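Local coordinates for calcium homeostasis modulator protein 5 (Homo sapiens, PDB 7D60) that may assemble into undecameric, cone-shaped large-pore channels in the membrane, with ion conductance and gating likely regulated by membrane lipids, at residues N47-A59 with W114-A128. Sequence-based numbering, arbitrary orientation.
Sequences NMTYGLVFLFAPA and WLSVALLNGTFYECA. With PA8 (1,2-dioctanoyl-sn-glycero-3-phosphate), chain P.
Trp114 reaches across from helix 109-120 and gives its indole N-H to a backbone carbonyl of helix 47-68: NE1 lies 2.8 Å from Leu55 O, the one hydrogen bond joining the two segments. The acceptor sits in the indole plane, although the bond bends to 140° at the hydrogen. Pro58 has no N-H to give, and Ala59 N bonds only weakly, to Phe56 O, so in this kinked turn Leu55 O accepts from the indole N-H instead.

Pro58 CB makes a CH-pi contact over one face of the indole, 3.6 Å from Trp114 CE2. Phe54 CB makes another, almost above the middle of the Phe124 ring, 4.2 Å from its centroid, while the two phenyl rings meet obliquely at 43°. A leucine in place of Trp114 would probably leave Leu55 O without its donor and Pro58 without the flat surface it lies on.

Among the aliphatic groups, Leu55 CD1 meets both Ala118 CB, at 3.8 Å, and the edge of the Phe124 ring. Leu115 CD2 touches both Leu55 CG and Phe56 CE1.

Toward the extracellular end, Cys127 SG, turned anti to its own backbone N (chi1 -167°), lies at the Tyr50 ring edge, 4.0 Å from CD1, and is disulfide-bonded to Cys41. The bare Gly51 is consistent with the close approach there, 7.7 Å between the axes of 47-59 and 123-128.

Phe39 packs against the rings of Tyr50, Phe54 and Phe124, and Trp184 of a second subunit meets Phe54 edge-to-face. This is the antiparallel S2-S3 pairing of the CALHM four-helix transmembrane fold, with S3 broken at Asn121, a phosphatidic-acid-binding residue.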
ATOM      1  N   ASN A  47     -49.686  23.606  15.745  1.00 42.68           N
ATOM      2  CA  ASN A  47     -49.301  22.528  14.843  1.00 42.68           C
ATOM      3  C   ASN A  47     -49.498  22.917  13.390  1.00 42.68           C
ATOM      4  O   ASN A  47     -48.716  22.510  12.528  1.00 42.68           O
ATOM      5  CB  ASN A  47     -50.105  21.266  15.140  1.00 42.68           C
ATOM      6  CG  ASN A  47     -49.333  20.273  15.946  1.00 42.68           C
ATOM      7  OD1 ASN A  47     -48.132  20.404  16.104  1.00 42.68           O
ATOM      8  ND2 ASN A  47     -50.008  19.248  16.425  1.00 42.68           N
ATOM      9  N   MET A  48     -50.550  23.684  13.107  1.00 39.76           N
ATOM     10  CA  MET A  48     -50.877  24.034  11.732  1.00 39.76           C
ATOM     11  C   MET A  48     -49.843  24.976  11.138  1.00 39.76           C
ATOM     12  O   MET A  48     -49.415  24.785  10.002  1.00 39.76           O
ATOM     13  CB  MET A  48     -52.269  24.652  11.671  1.00 39.76           C
ATOM     14  CG  MET A  48     -52.733  25.021  10.281  1.00 39.76           C
ATOM     15  SD  MET A  48     -52.918  23.604   9.188  1.00 39.76           S
ATOM     16  CE  MET A  48     -54.672  23.297   9.334  1.00 39.76           C
ATOM     17  N   THR A  49     -49.403  25.977  11.899  1.00 32.10           N
ATOM     18  CA  THR A  49     -48.424  26.928  11.385  1.00 32.10           C
ATOM     19  C   THR A  49     -47.031  26.322  11.296  1.00 32.10           C
ATOM     20  O   THR A  49     -46.268  26.668  10.394  1.00 32.10           O
ATOM     21  CB  THR A  49     -48.408  28.174  12.266  1.00 32.10           C
ATOM     22  OG1 THR A  49     -49.754  28.561  12.556  1.00 32.10           O
ATOM     23  CG2 THR A  49     -47.715  29.324  11.572  1.00 32.10           C
ATOM     24  N   TYR A  50     -46.688  25.408  12.195  1.00 29.47           N
ATOM     25  CA  TYR A  50     -45.332  24.875  12.228  1.00 29.47           C
ATOM     26  C   TYR A  50     -45.058  23.927  11.069  1.00 29.47           C
ATOM     27  O   TYR A  50     -43.973  23.965  10.482  1.00 29.47           O
ATOM     28  CB  TYR A  50     -45.090  24.169  13.557  1.00 29.47           C
ATOM     29  CG  TYR A  50     -43.713  23.594  13.716  1.00 29.47           C
ATOM     30  CD1 TYR A  50     -43.503  22.234  13.649  1.00 29.47           C
ATOM     31  CD2 TYR A  50     -42.624  24.411  13.944  1.00 29.47           C
ATOM     32  CE1 TYR A  50     -42.252  21.705  13.809  1.00 29.47           C
ATOM     33  CE2 TYR A  50     -41.365  23.887  14.098  1.00 29.47           C
ATOM     34  CZ  TYR A  50     -41.187  22.534  14.026  1.00 29.47           C
ATOM     35  OH  TYR A  50     -39.936  22.001  14.177  1.00 29.47           O
ATOM     36  N   GLY A  51     -46.015  23.068  10.725  1.00 28.46           N
ATOM     37  CA  GLY A  51     -45.783  22.122   9.652  1.00 28.46           C
ATOM     38  C   GLY A  51     -45.971  22.698   8.274  1.00 28.46           C
ATOM     39  O   GLY A  51     -45.397  22.180   7.313  1.00 28.46           O
ATOM     40  N   LEU A  52     -46.748  23.763   8.160  1.00 27.67           N
ATOM     41  CA  LEU A  52     -47.040  24.408   6.895  1.00 27.67           C
ATOM     42  C   LEU A  52     -45.991  25.446   6.521  1.00 27.67           C
ATOM     43  O   LEU A  52     -46.013  25.951   5.399  1.00 27.67           O
ATOM     44  CB  LEU A  52     -48.425  25.045   6.986  1.00 27.67           C
ATOM     45  CG  LEU A  52     -49.300  25.427   5.815  1.00 27.67           C
ATOM     46  CD1 LEU A  52     -49.636  24.171   5.082  1.00 27.67           C
ATOM     47  CD2 LEU A  52     -50.560  26.047   6.347  1.00 27.67           C
ATOM     48  N   VAL A  53     -45.087  25.777   7.437  1.00 26.81           N
ATOM     49  CA  VAL A  53     -43.941  26.635   7.151  1.00 26.81           C
ATOM     50  C   VAL A  53     -42.751  25.815   6.669  1.00 26.81           C
ATOM     51  O   VAL A  53     -42.058  26.209   5.734  1.00 26.81           O
ATOM     52  CB  VAL A  53     -43.609  27.479   8.405  1.00 26.81           C
ATOM     53  CG1 VAL A  53     -42.180  27.957   8.420  1.00 26.81           C
ATOM     54  CG2 VAL A  53     -44.519  28.679   8.472  1.00 26.81           C
ATOM     55  N   PHE A  54     -42.532  24.628   7.230  1.00 28.41           N
ATOM     56  CA  PHE A  54     -41.479  23.744   6.741  1.00 28.41           C
ATOM     57  C   PHE A  54     -41.775  23.167   5.363  1.00 28.41           C
ATOM     58  O   PHE A  54     -40.875  22.598   4.743  1.00 28.41           O
ATOM     59  CB  PHE A  54     -41.259  22.598   7.721  1.00 28.41           C
ATOM     60  CG  PHE A  54     -40.184  22.850   8.728  1.00 28.41           C
ATOM     61  CD1 PHE A  54     -40.433  23.620   9.849  1.00 28.41           C
ATOM     62  CD2 PHE A  54     -38.932  22.291   8.568  1.00 28.41           C
ATOM     63  CE1 PHE A  54     -39.451  23.837  10.778  1.00 28.41           C
ATOM     64  CE2 PHE A  54     -37.947  22.506   9.495  1.00 28.41           C
ATOM     65  CZ  PHE A  54     -38.207  23.278  10.601  1.00 28.41           C
ATOM     66  N   LEU A  55     -43.006  23.290   4.879  1.00 28.46           N
ATOM     67  CA  LEU A  55     -43.411  22.840   3.557  1.00 28.46           C
ATOM     68  C   LEU A  55     -43.214  23.923   2.502  1.00 28.46           C
ATOM     69  O   LEU A  55     -42.648  23.661   1.439  1.00 28.46           O
ATOM     70  CB  LEU A  55     -44.879  22.408   3.605  1.00 28.46           C
ATOM     71  CG  LEU A  55     -45.443  21.306   2.716  1.00 28.46           C
ATOM     72  CD1 LEU A  55     -44.581  20.077   2.753  1.00 28.46           C
ATOM     73  CD2 LEU A  55     -46.837  20.982   3.183  1.00 28.46           C
ATOM     74  N   PHE A  56     -43.653  25.147   2.788  1.00 27.47           N
ATOM     75  CA  PHE A  56     -43.741  26.194   1.783  1.00 27.47           C
ATOM     76  C   PHE A  56     -42.632  27.236   1.850  1.00 27.47           C
ATOM     77  O   PHE A  56     -42.411  27.932   0.859  1.00 27.47           O
ATOM     78  CB  PHE A  56     -45.088  26.910   1.891  1.00 27.47           C
ATOM     79  CG  PHE A  56     -46.238  26.089   1.408  1.00 27.47           C
ATOM     80  CD1 PHE A  56     -46.272  25.628   0.107  1.00 27.47           C
ATOM     81  CD2 PHE A  56     -47.286  25.777   2.250  1.00 27.47           C
ATOM     82  CE1 PHE A  56     -47.330  24.869  -0.343  1.00 27.47           C
ATOM     83  CE2 PHE A  56     -48.345  25.018   1.803  1.00 27.47           C
ATOM     84  CZ  PHE A  56     -48.365  24.565   0.508  1.00 27.47           C
ATOM     85  N   ALA A  57     -41.950  27.385   2.971  1.00 26.77           N
ATOM     86  CA  ALA A  57     -40.879  28.374   3.023  1.00 26.77           C
ATOM     87  C   ALA A  57     -39.591  27.939   2.318  1.00 26.77           C
ATOM     88  O   ALA A  57     -38.936  28.802   1.729  1.00 26.77           O
ATOM     89  CB  ALA A  57     -40.580  28.793   4.465  1.00 26.77           C
ATOM     90  N   PRO A  58     -39.153  26.667   2.336  1.00 26.99           N
ATOM     91  CA  PRO A  58     -38.062  26.301   1.419  1.00 26.99           C
ATOM     92  C   PRO A  58     -38.467  26.265  -0.043  1.00 26.99           C
ATOM     93  O   PRO A  58     -37.583  26.216  -0.902  1.00 26.99           O
ATOM     94  CB  PRO A  58     -37.637  24.915   1.911  1.00 26.99           C
ATOM     95  CG  PRO A  58     -37.994  24.909   3.296  1.00 26.99           C
ATOM     96  CD  PRO A  58     -39.293  25.615   3.361  1.00 26.99           C
ATOM     97  N   ALA A  59     -39.757  26.275  -0.363  1.00 28.91           N
ATOM     98  CA  ALA A  59     -40.168  26.396  -1.754  1.00 28.91           C
ATOM     99  C   ALA A  59     -40.141  27.842  -2.223  1.00 28.91           C
ATOM    100  O   ALA A  59     -39.916  28.099  -3.406  1.00 28.91           O
ATOM    101  CB  ALA A  59     -41.564  25.806  -1.948  1.00 28.91           C
ATOM    102  N   TRP A 114     -39.332  20.193  -4.545  1.00 31.31           N
ATOM    103  CA  TRP A 114     -39.268  20.190  -3.088  1.00 31.31           C
ATOM    104  C   TRP A 114     -40.579  19.710  -2.489  1.00 31.31           C
ATOM    105  O   TRP A 114     -40.579  18.909  -1.552  1.00 31.31           O
ATOM    106  CB  TRP A 114     -38.924  21.584  -2.563  1.00 31.31           C
ATOM    107  CG  TRP A 114     -39.217  21.753  -1.105  1.00 31.31           C
ATOM    108  CD1 TRP A 114     -40.304  22.358  -0.550  1.00 31.31           C
ATOM    109  CD2 TRP A 114     -38.416  21.299  -0.018  1.00 31.31           C
ATOM    110  NE1 TRP A 114     -40.231  22.303   0.810  1.00 31.31           N
ATOM    111  CE2 TRP A 114     -39.078  21.658   1.164  1.00 31.31           C
ATOM    112  CE3 TRP A 114     -37.200  20.623   0.070  1.00 31.31           C
ATOM    113  CZ2 TRP A 114     -38.566  21.369   2.417  1.00 31.31           C
ATOM    114  CZ3 TRP A 114     -36.694  20.336   1.311  1.00 31.31           C
ATOM    115  CH2 TRP A 114     -37.374  20.709   2.471  1.00 31.31           C
ATOM    116  N   LEU A 115     -41.703  20.192  -3.016  1.00 30.13           N
ATOM    117  CA  LEU A 115     -43.015  19.862  -2.482  1.00 30.13           C
ATOM    118  C   LEU A 115     -43.388  18.403  -2.679  1.00 30.13           C
ATOM    119  O   LEU A 115     -44.248  17.897  -1.960  1.00 30.13           O
ATOM    120  CB  LEU A 115     -44.071  20.739  -3.137  1.00 30.13           C
ATOM    121  CG  LEU A 115     -44.417  22.037  -2.435  1.00 30.13           C
ATOM    122  CD1 LEU A 115     -45.150  22.947  -3.383  1.00 30.13           C
ATOM    123  CD2 LEU A 115     -45.268  21.737  -1.228  1.00 30.13           C
ATOM    124  N   SER A 116     -42.771  17.720  -3.635  1.00 32.06           N
ATOM    125  CA  SER A 116     -43.066  16.322  -3.891  1.00 32.06           C
ATOM    126  C   SER A 116     -42.277  15.389  -2.991  1.00 32.06           C
ATOM    127  O   SER A 116     -42.821  14.397  -2.510  1.00 32.06           O
ATOM    128  CB  SER A 116     -42.777  15.998  -5.351  1.00 32.06           C
ATOM    129  OG  SER A 116     -43.625  16.737  -6.202  1.00 32.06           O
ATOM    130  N   VAL A 117     -40.999  15.681  -2.762  1.00 35.16           N
ATOM    131  CA  VAL A 117     -40.199  14.870  -1.856  1.00 35.16           C
ATOM    132  C   VAL A 117     -40.629  15.099  -0.413  1.00 35.16           C
ATOM    133  O   VAL A 117     -40.581  14.180   0.411  1.00 35.16           O
ATOM    134  CB  VAL A 117     -38.706  15.174  -2.086  1.00 35.16           C
ATOM    135  CG1 VAL A 117     -37.808  14.337  -1.196  1.00 35.16           C
ATOM    136  CG2 VAL A 117     -38.351  14.922  -3.529  1.00 35.16           C
ATOM    137  N   ALA A 118     -41.097  16.303  -0.088  1.00 33.38           N
ATOM    138  CA  ALA A 118     -41.571  16.571   1.263  1.00 33.38           C
ATOM    139  C   ALA A 118     -42.916  15.914   1.535  1.00 33.38           C
ATOM    140  O   ALA A 118     -43.225  15.604   2.687  1.00 33.38           O
ATOM    141  CB  ALA A 118     -41.661  18.075   1.499  1.00 33.38           C
ATOM    142  N   LEU A 119     -43.727  15.696   0.504  1.00 28.96           N
ATOM    143  CA  LEU A 119     -45.001  15.016   0.677  1.00 28.96           C
ATOM    144  C   LEU A 119     -44.889  13.502   0.575  1.00 28.96           C
ATOM    145  O   LEU A 119     -45.767  12.800   1.081  1.00 28.96           O
ATOM    146  CB  LEU A 119     -46.013  15.514  -0.352  1.00 28.96           C
ATOM    147  CG  LEU A 119     -46.743  16.816  -0.049  1.00 28.96           C
ATOM    148  CD1 LEU A 119     -47.540  17.242  -1.250  1.00 28.96           C
ATOM    149  CD2 LEU A 119     -47.642  16.677   1.144  1.00 28.96           C
ATOM    150  N   LEU A 120     -43.844  12.980  -0.061  1.00 33.23           N
ATOM    151  CA  LEU A 120     -43.611  11.543  -0.083  1.00 33.23           C
ATOM    152  C   LEU A 120     -42.936  11.042   1.183  1.00 33.23           C
ATOM    153  O   LEU A 120     -42.874   9.830   1.396  1.00 33.23           O
ATOM    154  CB  LEU A 120     -42.758  11.154  -1.290  1.00 33.23           C
ATOM    155  CG  LEU A 120     -43.400  11.121  -2.676  1.00 33.23           C
ATOM    156  CD1 LEU A 120     -42.443  10.504  -3.667  1.00 33.23           C
ATOM    157  CD2 LEU A 120     -44.704  10.372  -2.662  1.00 33.23           C
ATOM    158  N   ASN A 121     -42.415  11.938   2.008  1.00 46.28           N
ATOM    159  CA  ASN A 121     -41.870  11.632   3.324  1.00 46.28           C
ATOM    160  C   ASN A 121     -42.811  12.346   4.287  1.00 46.28           C
ATOM    161  O   ASN A 121     -42.595  13.507   4.638  1.00 46.28           O
ATOM    162  CB  ASN A 121     -40.420  12.107   3.436  1.00 46.28           C
ATOM    163  CG  ASN A 121     -39.895  12.077   4.854  1.00 46.28           C
ATOM    164  OD1 ASN A 121     -39.410  11.053   5.326  1.00 46.28           O
ATOM    165  ND2 ASN A 121     -39.978  13.209   5.537  1.00 46.28           N
ATOM    166  N   GLY A 122     -43.871  11.657   4.700  1.00 39.77           N
ATOM    167  CA  GLY A 122     -45.034  12.337   5.235  1.00 39.77           C
ATOM    168  C   GLY A 122     -44.976  12.855   6.657  1.00 39.77           C
ATOM    169  O   GLY A 122     -45.934  12.678   7.410  1.00 39.77           O
ATOM    170  N   THR A 123     -43.890  13.528   7.033  1.00 40.10           N
ATOM    171  CA  THR A 123     -43.785  14.065   8.381  1.00 40.10           C
ATOM    172  C   THR A 123     -44.298  15.491   8.496  1.00 40.10           C
ATOM    173  O   THR A 123     -44.815  15.863   9.552  1.00 40.10           O
ATOM    174  CB  THR A 123     -42.338  14.017   8.864  1.00 40.10           C
ATOM    175  OG1 THR A 123     -41.535  14.875   8.051  1.00 40.10           O
ATOM    176  CG2 THR A 123     -41.799  12.614   8.760  1.00 40.10           C
ATOM    177  N   PHE A 124     -44.182  16.300   7.442  1.00 35.97           N
ATOM    178  CA  PHE A 124     -44.658  17.675   7.524  1.00 35.97           C
ATOM    179  C   PHE A 124     -46.171  17.755   7.414  1.00 35.97           C
ATOM    180  O   PHE A 124     -46.782  18.656   7.991  1.00 35.97           O
ATOM    181  CB  PHE A 124     -44.029  18.548   6.434  1.00 35.97           C
ATOM    182  CG  PHE A 124     -42.525  18.586   6.450  1.00 35.97           C
ATOM    183  CD1 PHE A 124     -41.827  18.764   5.275  1.00 35.97           C
ATOM    184  CD2 PHE A 124     -41.813  18.466   7.624  1.00 35.97           C
ATOM    185  CE1 PHE A 124     -40.452  18.803   5.267  1.00 35.97           C
ATOM    186  CE2 PHE A 124     -40.435  18.499   7.617  1.00 35.97           C
ATOM    187  CZ  PHE A 124     -39.757  18.670   6.438  1.00 35.97           C
ATOM    188  N   TYR A 125     -46.789  16.835   6.677  1.00 37.35           N
ATOM    189  CA  TYR A 125     -48.240  16.831   6.542  1.00 37.35           C
ATOM    190  C   TYR A 125     -48.914  16.243   7.768  1.00 37.35           C
ATOM    191  O   TYR A 125     -50.030  16.645   8.105  1.00 37.35           O
ATOM    192  CB  TYR A 125     -48.637  16.051   5.286  1.00 37.35           C
ATOM    193  CG  TYR A 125     -50.123  15.914   5.011  1.00 37.35           C
ATOM    194  CD1 TYR A 125     -50.797  16.865   4.267  1.00 37.35           C
ATOM    195  CD2 TYR A 125     -50.842  14.807   5.459  1.00 37.35           C
ATOM    196  CE1 TYR A 125     -52.142  16.738   4.004  1.00 37.35           C
ATOM    197  CE2 TYR A 125     -52.179  14.674   5.201  1.00 37.35           C
ATOM    198  CZ  TYR A 125     -52.823  15.641   4.473  1.00 37.35           C
ATOM    199  OH  TYR A 125     -54.161  15.505   4.212  1.00 37.35           O
ATOM    200  N   GLU A 126     -48.262  15.286   8.426  1.00 44.40           N
ATOM    201  CA  GLU A 126     -48.827  14.664   9.616  1.00 44.40           C
ATOM    202  C   GLU A 126     -48.907  15.653  10.773  1.00 44.40           C
ATOM    203  O   GLU A 126     -49.886  15.657  11.528  1.00 44.40           O
ATOM    204  CB  GLU A 126     -47.989  13.438   9.976  1.00 44.40           C
ATOM    205  CG  GLU A 126     -48.136  12.919  11.383  1.00 44.40           C
ATOM    206  CD  GLU A 126     -47.162  11.800  11.680  1.00 44.40           C
ATOM    207  OE1 GLU A 126     -46.707  11.142  10.722  1.00 44.40           O
ATOM    208  OE2 GLU A 126     -46.847  11.577  12.865  1.00 44.40           O
ATOM    209  N   CYS A 127     -47.902  16.522  10.903  1.00 42.40           N
ATOM    210  CA  CYS A 127     -47.934  17.572  11.915  1.00 42.40           C
ATOM    211  C   CYS A 127     -48.985  18.628  11.591  1.00 42.40           C
ATOM    212  O   CYS A 127     -49.667  19.122  12.490  1.00 42.40           O
ATOM    213  CB  CYS A 127     -46.545  18.201  12.042  1.00 42.40           C
ATOM    214  SG  CYS A 127     -46.251  19.277  13.472  1.00 42.40           S
ATOM    215  N   ALA A 128     -49.152  18.970  10.316  1.00 41.08           N
ATOM    216  CA  ALA A 128     -50.050  20.062   9.959  1.00 41.08           C
ATOM    217  C   ALA A 128     -51.511  19.631   9.922  1.00 41.08           C
ATOM    218  O   ALA A 128     -52.397  20.421  10.260  1.00 41.08           O
ATOM    219  CB  ALA A 128     -49.642  20.658   8.615  1.00 41.08           C
TER
HETATM  220  O1  PA8 P 305     -39.542   5.452   6.406  1.00 66.22           O
HETATM  221  O2  PA8 P 305     -40.887   7.322   5.511  1.00 66.22           O
HETATM  222  P1  PA8 P 305     -39.554   6.930   6.102  1.00 66.22           P
HETATM  223  O3  PA8 P 305     -39.326   7.697   7.381  1.00 66.22           O
HETATM  224  O4  PA8 P 305     -38.358   7.277   5.023  1.00 66.22           O
HETATM  225  C1  PA8 P 305     -38.681   8.083   3.927  1.00 66.22           C
HETATM  226  C2  PA8 P 305     -37.519   8.093   2.933  1.00 66.22           C
HETATM  227  C3  PA8 P 305     -37.922   8.947   1.732  1.00 66.22           C
HETATM  228  O5  PA8 P 305     -37.538   8.327   0.533  1.00 66.22           O
HETATM  229  C4  PA8 P 305     -37.760   9.111  -0.610  1.00 66.22           C
HETATM  230  O6  PA8 P 305     -38.292  10.166  -0.518  1.00 66.22           O
HETATM  231  C5  PA8 P 305     -37.327   8.627  -1.991  1.00 66.22           C
HETATM  232  C6  PA8 P 305     -38.080   9.370  -3.093  1.00 66.22           C
HETATM  233  C7  PA8 P 305     -37.306   9.438  -4.405  1.00 66.22           C
HETATM  234  O7  PA8 P 305     -36.385   8.647   3.542  1.00 66.22           O
HETATM  235  C12 PA8 P 305     -35.343   7.762   3.861  1.00 66.22           C
HETATM  236  O8  PA8 P 305     -35.473   6.976   4.738  1.00 66.22           O
HETATM  237  C13 PA8 P 305     -34.018   7.832   3.104  1.00 66.22           C
HETATM  238  C14 PA8 P 305     -34.049   7.078   1.779  1.00 66.22           C
HETATM  239  C15 PA8 P 305     -33.882   8.010   0.580  1.00 66.22           C
HETATM  240  C16 PA8 P 305     -33.519   7.246  -0.691  1.00 66.22           C
HETATM  241  C17 PA8 P 305     -32.017   7.014  -0.836  1.00 66.22           C
HETATM  242  C18 PA8 P 305     -31.430   7.779  -2.019  1.00 66.22           C